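Local structure of phosphoserine aminotransferase (Bacillus alcalophilus, 1W23) at residues N151-G155 with S329-R334; F7-A13 with A335-V341; S126-I130 with H288-S293. The protein catalyses the reversible, pyridoxal-phosphate-dependent transamination between phosphoserine and 2-oxoglutarate in serine biosynthesis, and acts likewise on phosphohydroxythreonine. All coordinates share one frame; numbering follows the deposited sequence.

Interaction 1 of 3, residues N151-G155 with S329-R334. With PLP (pyridoxal-5'-phosphate), chain J.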
ATOM      1  N   ASN A 151      -1.620  11.331 -20.277  1.00  8.63           N
ATOM      2  CA  ASN A 151      -1.261  10.033 -20.840  1.00  8.61           C
ATOM      3  C   ASN A 151       0.247   9.870 -20.713  1.00  8.49           C
ATOM      4  O   ASN A 151       1.047  10.304 -21.555  1.00  9.06           O
ATOM      5  CB  ASN A 151      -1.720   9.950 -22.291  1.00  9.19           C
ATOM      6  CG  ASN A 151      -3.218  10.229 -22.325  1.00  8.90           C
ATOM      7  OD1 ASN A 151      -4.007   9.356 -21.959  1.00  9.43           O
ATOM      8  ND2 ASN A 151      -3.599  11.412 -22.750  1.00  9.86           N
ATOM      9  N   THR A 152       0.638   9.278 -19.573  1.00  8.77           N
ATOM     10  CA  THR A 152       2.019   9.332 -19.069  1.00  8.55           C
ATOM     11  C   THR A 152       3.030   8.797 -20.071  1.00  8.74           C
ATOM     12  O   THR A 152       4.182   9.266 -20.106  1.00  9.37           O
ATOM     13  CB  THR A 152       2.088   8.486 -17.754  1.00  8.99           C
ATOM     14  OG1 THR A 152       0.845   8.684 -17.056  1.00  8.92           O
ATOM     15  CG2 THR A 152       3.262   8.898 -16.875  1.00  9.41           C
ATOM     16  N   ILE A 153       2.651   7.741 -20.810  1.00  9.20           N
ATOM     17  CA  ILE A 153       3.574   7.102 -21.755  1.00  9.30           C
ATOM     18  C   ILE A 153       3.768   7.872 -23.027  1.00  9.30           C
ATOM     19  O   ILE A 153       4.857   7.878 -23.637  1.00 10.41           O
ATOM     20  CB  ILE A 153       3.125   5.639 -22.009  1.00 10.06           C
ATOM     21  CG1 ILE A 153       3.406   4.813 -20.741  1.00 10.80           C
ATOM     22  CG2 ILE A 153       3.776   5.046 -23.250  1.00 11.71           C
ATOM     23  CD1 ILE A 153       2.706   3.477 -20.636  1.00 13.29           C
ATOM     24  N   TYR A 154       2.700   8.533 -23.481  1.00  9.37           N
ATOM     25  CA  TYR A 154       2.664   9.246 -24.776  1.00 10.02           C
ATOM     26  C   TYR A 154       2.934  10.730 -24.655  1.00 10.11           C
ATOM     27  O   TYR A 154       3.224  11.381 -25.675  1.00 11.53           O
ATOM     28  CB  TYR A 154       1.317   8.969 -25.484  1.00 10.79           C
ATOM     29  CG  TYR A 154       1.329   7.536 -26.009  1.00 10.92           C
ATOM     30  CD1 TYR A 154       0.777   6.508 -25.296  1.00 10.85           C
ATOM     31  CD2 TYR A 154       1.951   7.247 -27.190  1.00 12.76           C
ATOM     32  CE1 TYR A 154       0.831   5.193 -25.775  1.00 12.78           C
ATOM     33  CE2 TYR A 154       1.995   5.943 -27.679  1.00 13.41           C
ATOM     34  CZ  TYR A 154       1.420   4.931 -26.959  1.00 12.26           C
ATOM     35  OH  TYR A 154       1.476   3.615 -27.432  1.00 15.23           O
ATOM     36  N   GLY A 155       2.876  11.323 -23.475  1.00  9.47           N
ATOM     37  CA  GLY A 155       3.205  12.747 -23.314  1.00  9.97           C
ATOM     38  C   GLY A 155       2.141  13.691 -23.822  1.00  8.93           C
ATOM     39  O   GLY A 155       2.473  14.806 -24.269  1.00  9.47           O
ATOM     40  N   SER A 329       7.420   0.210 -23.844  1.00 18.64           N
ATOM     41  CA  SER A 329       6.461  -0.067 -24.904  1.00 18.91           C
ATOM     42  C   SER A 329       6.609   0.853 -26.115  1.00 18.12           C
ATOM     43  O   SER A 329       6.107   0.536 -27.200  1.00 21.47           O
ATOM     44  CB  SER A 329       4.998   0.051 -24.420  1.00 18.41           C
ATOM     45  OG  SER A 329       4.698   1.381 -24.021  1.00 18.81           O
ATOM     46  N   VAL A 330       7.233   2.013 -25.966  1.00 16.90           N
ATOM     47  CA  VAL A 330       7.355   2.978 -27.036  1.00 16.17           C
ATOM     48  C   VAL A 330       8.782   3.460 -27.356  1.00 15.76           C
ATOM     49  O   VAL A 330       9.040   4.028 -28.404  1.00 17.79           O
ATOM     50  CB  VAL A 330       6.503   4.256 -26.806  1.00 16.13           C
ATOM     51  CG1 VAL A 330       5.017   3.910 -26.742  1.00 18.32           C
ATOM     52  CG2 VAL A 330       6.925   5.020 -25.570  1.00 15.32           C
ATOM     53  N   GLY A 331       9.746   3.235 -26.474  1.00 15.92           N
ATOM     54  CA  GLY A 331      11.068   3.711 -26.823  1.00 16.71           C
ATOM     55  C   GLY A 331      11.171   5.227 -26.744  1.00 14.27           C
ATOM     56  O   GLY A 331      10.434   5.938 -26.104  1.00 14.55           O
ATOM     57  N   GLY A 332      12.211   5.751 -27.449  1.00 15.22           N
ATOM     58  CA  GLY A 332      12.569   7.135 -27.401  1.00 13.48           C
ATOM     59  C   GLY A 332      12.924   7.600 -26.000  1.00 12.11           C
ATOM     60  O   GLY A 332      13.510   6.857 -25.199  1.00 12.08           O
ATOM     61  N   CYS A 333      12.593   8.865 -25.711  1.00 10.97           N
ATOM     62  CA  CYS A 333      12.990   9.553 -24.506  1.00 10.39           C
ATOM     63  C   CYS A 333      11.743  10.110 -23.810  1.00  9.11           C
ATOM     64  O   CYS A 333      10.758  10.466 -24.491  1.00 10.12           O
ATOM     65  CB  CYS A 333      13.935  10.722 -24.808  1.00 11.06           C
ATOM     66  SG  CYS A 333      15.355  10.230 -25.823  1.00 12.63           S
ATOM     67  N   ARG A 334      11.783  10.235 -22.508  1.00  9.32           N
ATOM     68  CA  ARG A 334      10.673  10.810 -21.748  1.00  9.01           C
ATOM     69  C   ARG A 334      11.263  11.557 -20.572  1.00  8.98           C
ATOM     70  O   ARG A 334      11.864  10.968 -19.694  1.00  9.45           O
ATOM     71  CB  ARG A 334       9.707   9.738 -21.247  1.00  9.26           C
ATOM     72  CG  ARG A 334       8.563  10.315 -20.426  1.00  9.40           C
ATOM     73  CD  ARG A 334       7.484   9.287 -20.117  1.00  9.25           C
ATOM     74  NE  ARG A 334       8.024   8.109 -19.428  1.00  9.33           N
ATOM     75  CZ  ARG A 334       7.255   7.155 -18.919  1.00  9.99           C
ATOM     76  NH1 ARG A 334       5.941   7.222 -18.991  1.00 10.47           N
ATOM     77  NH2 ARG A 334       7.862   6.092 -18.330  1.00 11.07           N
TER
HETATM   78  N1  PLP J1367      -2.531   5.466 -14.738  1.00  8.51           N
HETATM   79  C2  PLP J1367      -1.568   6.387 -15.111  1.00  8.34           C
HETATM   80  C2A PLP J1367      -2.030   7.549 -15.909  1.00 10.14           C
HETATM   81  C3  PLP J1367      -0.250   6.200 -14.725  1.00  9.86           C
HETATM   82  O3  PLP J1367       0.660   7.087 -15.058  1.00 11.51           O
HETATM   83  C4  PLP J1367       0.114   5.034 -13.956  1.00 10.95           C
HETATM   84  C4A PLP J1367       1.519   4.887 -13.492  1.00 21.32           C
HETATM   85  C5  PLP J1367      -0.900   4.133 -13.588  1.00  9.55           C
HETATM   86  C6  PLP J1367      -2.198   4.363 -14.014  1.00  8.90           C
HETATM   87  C5A PLP J1367      -0.624   2.877 -12.815  1.00 11.59           C
HETATM   88  O4P PLP J1367      -0.480   3.225 -11.388  1.00  9.59           O
HETATM   89  P   PLP J1367      -0.093   2.050 -10.323  1.00  8.60           P
HETATM   90  O1P PLP J1367       1.252   1.531 -10.729  1.00  8.88           O
HETATM   91  O2P PLP J1367      -1.177   0.988 -10.425  1.00  9.14           O
HETATM   92  O3P PLP J1367      -0.147   2.815  -9.010  1.00 10.00           O
HETATM   93  O   HOH W   1       2.153   1.862 -25.051  1.00 21.95           O

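Interaction 2 of 3, residues F7-A13 with A335-V341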
ATOM      1  N   PHE A   7      14.551  12.715 -13.306  1.00  8.76           N
ATOM      2  CA  PHE A   7      13.437  12.724 -14.250  1.00  8.91           C
ATOM      3  C   PHE A   7      12.666  11.407 -14.240  1.00  8.81           C
ATOM      4  O   PHE A   7      11.975  11.069 -15.203  1.00  9.48           O
ATOM      5  CB  PHE A   7      13.944  13.041 -15.661  1.00  8.90           C
ATOM      6  CG  PHE A   7      14.383  14.471 -15.862  1.00  8.81           C
ATOM      7  CD1 PHE A   7      15.692  14.868 -15.717  1.00  9.68           C
ATOM      8  CD2 PHE A   7      13.461  15.460 -16.201  1.00  8.92           C
ATOM      9  CE1 PHE A   7      16.079  16.175 -15.918  1.00  9.57           C
ATOM     10  CE2 PHE A   7      13.847  16.772 -16.417  1.00 10.03           C
ATOM     11  CZ  PHE A   7      15.160  17.130 -16.261  1.00  9.72           C
ATOM     12  N   ASN A   8      12.697  10.695 -13.124  1.00  9.11           N
ATOM     13  CA  ASN A   8      11.950   9.439 -13.022  1.00  9.51           C
ATOM     14  C   ASN A   8      10.451   9.645 -13.213  1.00  9.29           C
ATOM     15  O   ASN A   8       9.848  10.641 -12.768  1.00 10.00           O
ATOM     16  CB  ASN A   8      12.198   8.799 -11.633  1.00  9.87           C
ATOM     17  CG  ASN A   8      13.449   7.979 -11.590  1.00 10.04           C
ATOM     18  OD1 ASN A   8      13.883   7.423 -12.603  1.00 13.13           O
ATOM     19  ND2 ASN A   8      14.039   7.850 -10.408  1.00 10.52           N
ATOM     20  N   ALA A   9       9.835   8.651 -13.879  1.00  9.57           N
ATOM     21  CA  ALA A   9       8.438   8.709 -14.298  1.00  9.63           C
ATOM     22  C   ALA A   9       7.443   8.228 -13.248  1.00  9.78           C
ATOM     23  O   ALA A   9       6.256   8.372 -13.475  1.00 10.72           O
ATOM     24  CB  ALA A   9       8.251   7.907 -15.591  1.00 10.84           C
ATOM     25  N   GLY A  10       7.902   7.612 -12.172  1.00 10.27           N
ATOM     26  CA  GLY A  10       6.974   7.122 -11.168  1.00 11.93           C
ATOM     27  C   GLY A  10       7.503   5.877 -10.498  1.00 11.91           C
ATOM     28  O   GLY A  10       7.760   4.852 -11.208  1.00 16.14           O
ATOM     29  N   PRO A  11       7.701   5.836  -9.180  1.00  9.90           N
ATOM     30  CA  PRO A  11       7.831   6.976  -8.303  1.00  9.09           C
ATOM     31  C   PRO A  11       8.892   7.974  -8.828  1.00  8.90           C
ATOM     32  O   PRO A  11       9.554   7.717  -9.827  1.00  9.37           O
ATOM     33  CB  PRO A  11       8.229   6.351  -6.956  1.00 10.90           C
ATOM     34  CG  PRO A  11       7.710   4.973  -7.055  1.00 11.79           C
ATOM     35  CD  PRO A  11       8.015   4.559  -8.483  1.00 11.78           C
ATOM     36  N   SER A  12       8.915   9.122  -8.213  1.00  9.46           N
ATOM     37  CA  SER A  12       9.535  10.298  -8.797  1.00  9.80           C
ATOM     38  C   SER A  12      10.063  11.237  -7.741  1.00  9.12           C
ATOM     39  O   SER A  12       9.971  11.000  -6.527  1.00  9.23           O
ATOM     40  CB  SER A  12       8.517  11.010  -9.686  1.00 11.77           C
ATOM     41  OG  SER A  12       7.376  11.382  -8.973  1.00 15.97           O
ATOM     42  N   ALA A  13      10.643  12.334  -8.206  1.00  9.31           N
ATOM     43  CA  ALA A  13      11.188  13.347  -7.304  1.00  9.45           C
ATOM     44  C   ALA A  13      10.127  13.819  -6.309  1.00  9.20           C
ATOM     45  O   ALA A  13       8.974  14.069  -6.686  1.00 10.87           O
ATOM     46  CB  ALA A  13      11.673  14.558  -8.130  1.00 11.19           C
ATOM     47  N   ALA A 335      11.082  12.895 -20.572  1.00  8.84           N
ATOM     48  CA  ALA A 335      11.493  13.735 -19.451  1.00  9.09           C
ATOM     49  C   ALA A 335      10.245  13.971 -18.572  1.00  8.76           C
ATOM     50  O   ALA A 335       9.337  14.721 -18.986  1.00  9.52           O
ATOM     51  CB  ALA A 335      12.072  15.069 -19.926  1.00 10.01           C
ATOM     52  N   SER A 336      10.169  13.324 -17.419  1.00  8.65           N
ATOM     53  CA  SER A 336       9.050  13.512 -16.496  1.00  8.74           C
ATOM     54  C   SER A 336       9.391  14.680 -15.586  1.00  8.55           C
ATOM     55  O   SER A 336      10.439  14.714 -14.956  1.00  9.54           O
ATOM     56  CB  SER A 336       8.767  12.239 -15.735  1.00  9.29           C
ATOM     57  OG  SER A 336       8.370  11.187 -16.608  1.00  9.60           O
ATOM     58  N   ILE A 337       8.493  15.676 -15.603  1.00  8.96           N
ATOM     59  CA  ILE A 337       8.672  16.984 -14.998  1.00  9.08           C
ATOM     60  C   ILE A 337       7.489  17.334 -14.096  1.00  9.25           C
ATOM     61  O   ILE A 337       6.869  18.372 -14.161  1.00 11.26           O
ATOM     62  CB  ILE A 337       8.954  18.057 -16.086  1.00  9.31           C
ATOM     63  CG1 ILE A 337       7.917  18.062 -17.207  1.00  9.37           C
ATOM     64  CG2 ILE A 337      10.358  17.887 -16.624  1.00 10.43           C
ATOM     65  CD1 ILE A 337       8.041  19.276 -18.132  1.00 10.14           C
ATOM     66  N   TYR A 338       7.169  16.389 -13.203  1.00  9.44           N
ATOM     67  CA  TYR A 338       6.145  16.554 -12.196  1.00  9.18           C
ATOM     68  C   TYR A 338       6.434  17.729 -11.295  1.00  9.25           C
ATOM     69  O   TYR A 338       7.525  18.321 -11.340  1.00 10.06           O
ATOM     70  CB  TYR A 338       6.067  15.253 -11.381  1.00  9.58           C
ATOM     71  CG  TYR A 338       5.793  14.021 -12.222  1.00  9.11           C
ATOM     72  CD1 TYR A 338       6.611  12.908 -12.132  1.00 10.53           C
ATOM     73  CD2 TYR A 338       4.743  13.926 -13.095  1.00 10.02           C
ATOM     74  CE1 TYR A 338       6.389  11.781 -12.859  1.00  9.75           C
ATOM     75  CE2 TYR A 338       4.488  12.798 -13.825  1.00 10.85           C
ATOM     76  CZ  TYR A 338       5.309  11.705 -13.700  1.00  9.13           C
ATOM     77  OH  TYR A 338       5.044  10.582 -14.482  1.00 10.26           O
ATOM     78  N   ASN A 339       5.492  18.063 -10.425  1.00 10.26           N
ATOM     79  CA  ASN A 339       5.561  19.295  -9.615  1.00 10.18           C
ATOM     80  C   ASN A 339       6.929  19.514  -8.953  1.00 10.25           C
ATOM     81  O   ASN A 339       7.423  20.645  -8.965  1.00 11.27           O
ATOM     82  CB  ASN A 339       4.550  19.195  -8.487  1.00 10.79           C
ATOM     83  CG  ASN A 339       3.094  19.389  -8.878  1.00  9.73           C
ATOM     84  OD1 ASN A 339       2.772  19.745 -10.007  1.00  9.60           O
ATOM     85  ND2 ASN A 339       2.189  19.170  -7.918  1.00 11.89           N
ATOM     86  N   ALA A 340       7.496  18.472  -8.354  1.00 10.11           N
ATOM     87  CA  ALA A 340       8.703  18.648  -7.543  1.00  9.80           C
ATOM     88  C   ALA A 340      10.004  18.640  -8.324  1.00  9.08           C
ATOM     89  O   ALA A 340      11.056  18.894  -7.727  1.00 10.17           O
ATOM     90  CB  ALA A 340       8.751  17.620  -6.440  1.00 12.09           C
ATOM     91  N   VAL A 341       9.989  18.374  -9.611  1.00  8.90           N
ATOM     92  CA  VAL A 341      11.231  18.436 -10.372  1.00  9.34           C
ATOM     93  C   VAL A 341      11.693  19.882 -10.428  1.00  9.57           C
ATOM     94  O   VAL A 341      10.930  20.755 -10.877  1.00 10.46           O
ATOM     95  CB  VAL A 341      11.054  17.812 -11.774  1.00  9.63           C
ATOM     96  CG1 VAL A 341      12.291  18.026 -12.615  1.00 11.11           C
ATOM     97  CG2 VAL A 341      10.685  16.334 -11.674  1.00 10.15           C
TER
HETATM   98  O   HOH W   2      10.711   9.984 -17.382  1.00  9.88           O
HETATM   99  O   HOH W   3       6.306  15.846  -7.960  1.00 22.82           O

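Interaction 3 of 3, residues S126-I130 with H288-S293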
ATOM      1  N   SER A 126      -1.329   6.592 -33.126  1.00 16.23           N
ATOM      2  CA  SER A 126      -0.330   6.427 -32.097  1.00 14.68           C
ATOM      3  C   SER A 126      -0.451   7.469 -31.012  1.00 13.16           C
ATOM      4  O   SER A 126       0.561   7.889 -30.438  1.00 13.49           O
ATOM      5  CB  SER A 126       1.131   6.388 -32.653  1.00 18.83           C
ATOM      6  OG  SER A 126       1.201   5.287 -33.605  1.00 30.64           O
ATOM      7  N   TYR A 127      -1.662   7.869 -30.698  1.00 11.95           N
ATOM      8  CA  TYR A 127      -1.894   8.669 -29.487  1.00 12.20           C
ATOM      9  C   TYR A 127      -1.055   9.955 -29.461  1.00 11.82           C
ATOM     10  O   TYR A 127      -0.411  10.282 -28.465  1.00 15.68           O
ATOM     11  CB  TYR A 127      -1.681   7.811 -28.251  1.00 12.10           C
ATOM     12  CG  TYR A 127      -2.652   6.657 -28.062  1.00 11.16           C
ATOM     13  CD1 TYR A 127      -2.205   5.348 -27.872  1.00 11.75           C
ATOM     14  CD2 TYR A 127      -4.028   6.873 -28.024  1.00 11.65           C
ATOM     15  CE1 TYR A 127      -3.067   4.287 -27.676  1.00 11.91           C
ATOM     16  CE2 TYR A 127      -4.915   5.820 -27.783  1.00 11.42           C
ATOM     17  CZ  TYR A 127      -4.429   4.521 -27.615  1.00 11.56           C
ATOM     18  OH  TYR A 127      -5.351   3.532 -27.387  1.00 12.51           O
ATOM     19  N   GLN A 128      -1.098  10.691 -30.576  1.00 12.26           N
ATOM     20  CA  GLN A 128      -0.384  11.973 -30.648  1.00 12.30           C
ATOM     21  C   GLN A 128      -1.209  13.120 -30.128  1.00 12.21           C
ATOM     22  O   GLN A 128      -0.690  14.240 -29.991  1.00 12.58           O
ATOM     23  CB  GLN A 128       0.028  12.285 -32.087  1.00 14.12           C
ATOM     24  CG  GLN A 128       1.034  11.309 -32.641  1.00 14.47           C
ATOM     25  CD  GLN A 128       1.336  11.552 -34.112  1.00 18.50           C
ATOM     26  OE1 GLN A 128       1.811  12.623 -34.468  1.00 29.50           O
ATOM     27  NE2 GLN A 128       1.145  10.569 -34.944  1.00 26.88           N
ATOM     28  N   SER A 129      -2.495  12.950 -29.853  1.00 12.62           N
ATOM     29  CA  SER A 129      -3.394  14.045 -29.481  1.00 12.09           C
ATOM     30  C   SER A 129      -4.564  13.551 -28.643  1.00 11.62           C
ATOM     31  O   SER A 129      -4.890  12.378 -28.563  1.00 13.51           O
ATOM     32  CB  SER A 129      -3.938  14.726 -30.737  1.00 14.75           C
ATOM     33  OG  SER A 129      -4.823  13.915 -31.465  1.00 16.33           O
ATOM     34  N   ILE A 130      -5.234  14.544 -28.052  1.00 11.65           N
ATOM     35  CA  ILE A 130      -6.536  14.308 -27.413  1.00 11.57           C
ATOM     36  C   ILE A 130      -7.618  14.499 -28.435  1.00 12.58           C
ATOM     37  O   ILE A 130      -7.588  15.524 -29.162  1.00 13.76           O
ATOM     38  CB  ILE A 130      -6.705  15.293 -26.251  1.00 11.37           C
ATOM     39  CG1 ILE A 130      -5.503  15.302 -25.266  1.00 11.24           C
ATOM     40  CG2 ILE A 130      -8.031  15.089 -25.517  1.00 12.76           C
ATOM     41  CD1 ILE A 130      -5.155  13.947 -24.685  1.00 11.51           C
ATOM     42  N   HIS A 288       6.804  13.662 -29.685  1.00 10.16           N
ATOM     43  CA  HIS A 288       5.727  12.742 -30.081  1.00 10.11           C
ATOM     44  C   HIS A 288       4.375  13.444 -30.200  1.00  9.99           C
ATOM     45  O   HIS A 288       3.592  13.176 -31.115  1.00 11.09           O
ATOM     46  CB  HIS A 288       5.650  11.568 -29.086  1.00 10.96           C
ATOM     47  CG  HIS A 288       4.526  10.644 -29.432  1.00 14.40           C
ATOM     48  ND1 HIS A 288       4.611   9.765 -30.466  1.00 16.61           N
ATOM     49  CD2 HIS A 288       3.260  10.487 -28.927  1.00 14.71           C
ATOM     50  CE1 HIS A 288       3.463   9.077 -30.605  1.00 17.16           C
ATOM     51  NE2 HIS A 288       2.630   9.519 -29.715  1.00 15.35           N
ATOM     52  N   ALA A 289       4.078  14.282 -29.215  1.00 10.47           N
ATOM     53  CA  ALA A 289       2.753  14.912 -29.133  1.00 10.35           C
ATOM     54  C   ALA A 289       2.552  16.033 -30.146  1.00 10.51           C
ATOM     55  O   ALA A 289       3.447  16.811 -30.433  1.00 11.30           O
ATOM     56  CB  ALA A 289       2.550  15.513 -27.776  1.00 11.14           C
ATOM     57  N   GLU A 290       1.326  16.134 -30.682  1.00 10.76           N
ATOM     58  CA  GLU A 290       0.919  17.315 -31.380  1.00 11.33           C
ATOM     59  C   GLU A 290       1.006  18.505 -30.428  1.00 11.33           C
ATOM     60  O   GLU A 290       0.732  18.374 -29.213  1.00 11.31           O
ATOM     61  CB  GLU A 290      -0.515  17.190 -31.873  1.00 14.01           C
ATOM     62  CG  GLU A 290      -0.699  16.216 -33.017  1.00 20.94           C
ATOM     63  CD  GLU A 290      -2.087  16.267 -33.593  1.00 33.34           C
ATOM     64  OE1 GLU A 290      -2.962  17.029 -33.082  1.00 29.91           O
ATOM     65  OE2 GLU A 290      -2.355  15.500 -34.568  1.00 40.37           O
ATOM     66  N   LYS A 291       1.380  19.686 -30.941  1.00 11.81           N
ATOM     67  CA  LYS A 291       1.613  20.814 -30.041  1.00 12.04           C
ATOM     68  C   LYS A 291       0.406  21.143 -29.171  1.00 12.66           C
ATOM     69  O   LYS A 291       0.586  21.457 -27.956  1.00 13.09           O
ATOM     70  CB  LYS A 291       2.034  22.052 -30.867  1.00 14.87           C
ATOM     71  CG  LYS A 291       3.545  21.972 -31.254  1.00 18.68           C
ATOM     72  CD  LYS A 291       3.933  23.251 -31.971  1.00 22.81           C
ATOM     73  CE  LYS A 291       5.384  23.068 -32.462  1.00 22.69           C
ATOM     74  NZ  LYS A 291       5.875  24.337 -33.083  1.00 34.23           N
ATOM     75  N   GLY A 292      -0.818  21.040 -29.702  1.00 12.82           N
ATOM     76  CA  GLY A 292      -1.999  21.400 -28.949  1.00 13.04           C
ATOM     77  C   GLY A 292      -2.344  20.457 -27.822  1.00 12.36           C
ATOM     78  O   GLY A 292      -3.244  20.766 -27.003  1.00 14.84           O
ATOM     79  N   SER A 293      -1.689  19.294 -27.763  1.00 10.52           N
ATOM     80  CA  SER A 293      -1.931  18.259 -26.753  1.00 10.32           C
ATOM     81  C   SER A 293      -0.735  18.021 -25.880  1.00  9.98           C
ATOM     82  O   SER A 293      -0.727  17.069 -25.109  1.00 10.53           O
ATOM     83  CB  SER A 293      -2.337  16.957 -27.450  1.00 11.91           C
ATOM     84  OG  SER A 293      -3.623  17.111 -28.089  1.00 12.87           O
TER
HETATM   85  O   HOH W   4       2.857  14.750 -33.380  1.00 25.00           O

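Interaction 1 of 3, residues N151-G155 with S329-R334
T152 turns its hydroxyl to the cofactor and its carbonyl to R334. T152 OG1 is gripped twice: it shares a hydrogen bond with PLP O3 at 2.6 Å, and the S175 hydroxyl is a second partner. This is the cofactor pocket of a fold type I aminotransferase, at the loop after strand 150-151. The small antiparallel sheet reaches it through strand 333-336. R334 NH1 donates to T152 O at 2.9 Å. The N-H points well at the oxygen, which lies in the guanidinium plane. The donor, however, stands above the carbonyl plane, 66° out of it. The R334 chain leaves the backbone extended and bends only at chi3 (56°), which turns the guanidinium edge to the carbonyl. R334 CD also rests 3.3 Å from T152 O. The same NH1 also touches I153 CA and CG1.

Farther out the contact is apolar. I153 CG2 meets both methyls of V330, with 3.9 Å to CG1. V330 CG1 also lies against the phenol end of Y154, 3.6 Å from OH. I153 CG2 sits over one face of the Y154 ring, offset toward the rim, and joins the two patches. S329 OG is bonded to H327 ND1 and also meets a water at 2.8 Å. That water lies 3.0 Å from Y154 OH and ties the two hydroxyls together.

Interaction 2 of 3, residues F7-A13 with A335-V341
A335 begins the contact by setting CB 4.0 Å from F7 CD2. S336 comes next; its CB lies against the carbonyl oxygens of both F7 and N8. S336 OG packs 3.4 Å from A9 CB. It is bonded to N298 ND2, and a water links it to F7 O. The carbonyl S336 O is buried beside F7 CD2 at 3.4 Å and has no hydrogen-bond partner. I337 brings CG2 to the edge of the F7 ring, 3.7 Å from CE2. With CG beside the backbone N (chi1 -57°), the Y338 ring is carried toward the 7-13 loop. Its hydroxyl donates to A9 O at 2.7 Å, tilted 34° from the carbonyl plane. N298 ND2 is a second partner of this hydroxyl. The Y338 side chain also touches T152 and K196, beside the cofactor pocket. S12 packs on the Y338 ring at CD1, with its OG bonded to Q195 O. A type I turn, Y338 to V341, then brings A340 CB to within 3.6 Å of A13 O. V341 CG2 meets A13 CB at 4.1 Å.

The contact thus ties the N-terminal loop to the end of strand 333-336. Helix 343-359 packs on F7, A335 and I337, and helix 259-279 on I337. Strand 321-322 lies against F7, and strand 298-302 supplies N298.

Interaction 3 of 3, residues S126-I130 with H288-S293
H288 NE2 spreads one N-H over two carbonyls of the facing loop. The stronger bond goes to S126 O at 2.7 Å. That oxygen lies in the imidazole plane, and the N-H meets it at 136°, well short of straight. The weaker one goes to Y127 O at 3.4 Å. S126 and Y127 both have left-handed helical backbone angles, and their carbonyls converge at the same edge of the ring. In this fold type I aminotransferase the contact joins two loops. One follows strand 115-121 at the edge of the seven-stranded sheet. The other links strands 286-287 and 298-302 of the small antiparallel sheet.

Two nearly straight bonds from backbone N-H groups follow. E290 N donates to Q128 O at 2.9 Å, in the carbonyl plane. I130 N donates to S293 OG at 3.0 Å. S293 closes the short 3-10 segment 291-293, and its N is bonded to E290 O.

The H288 ring is swung out with CG anti to the backbone N (chi1 178°). Q128 CG then lies over one ring face as a CH-pi contact, 4.1 Å from the centroid and 28° off the normal. A leucine in place of H288 would probably leave S126 O without this donor and the Q128 methylene without a flat ring to rest on. The Q128 amide is held at both ends. Its NE2 bonds to N125 O, while a water lies between its OE1 and H288 O, within hydrogen-bonding distance of both. Y127 points elsewhere, and its hydroxyl is bonded to E104.

S129 packs against S293, its CA 3.4 Å from S293 OG. E290 OE1 touches S129 CB at 3.4 Å.

In the fold
Interactions 1 and 2 share strand 333-336 and have centres 13 Å apart. They touch where R334 NH2 packs on A9 CB and T152 CG2 on Y338 OH. Interaction 3 also touches interaction 1, its centre 12 Å away. There Y154 packs its ring against both Y127 and H288. Interactions 2 and 3 do not touch; their centres are 20 Å apart. Along the chain, interaction 2 closes a loop that encloses the other two, and interactions 1 and 3 cross. Interactions 1 and 3 join loops on the seven-stranded-sheet side, including the cofactor-binding T152, to the small antiparallel sheet. Interaction 2 joins that same small sheet to the N-terminal loop, which also meets the second subunit.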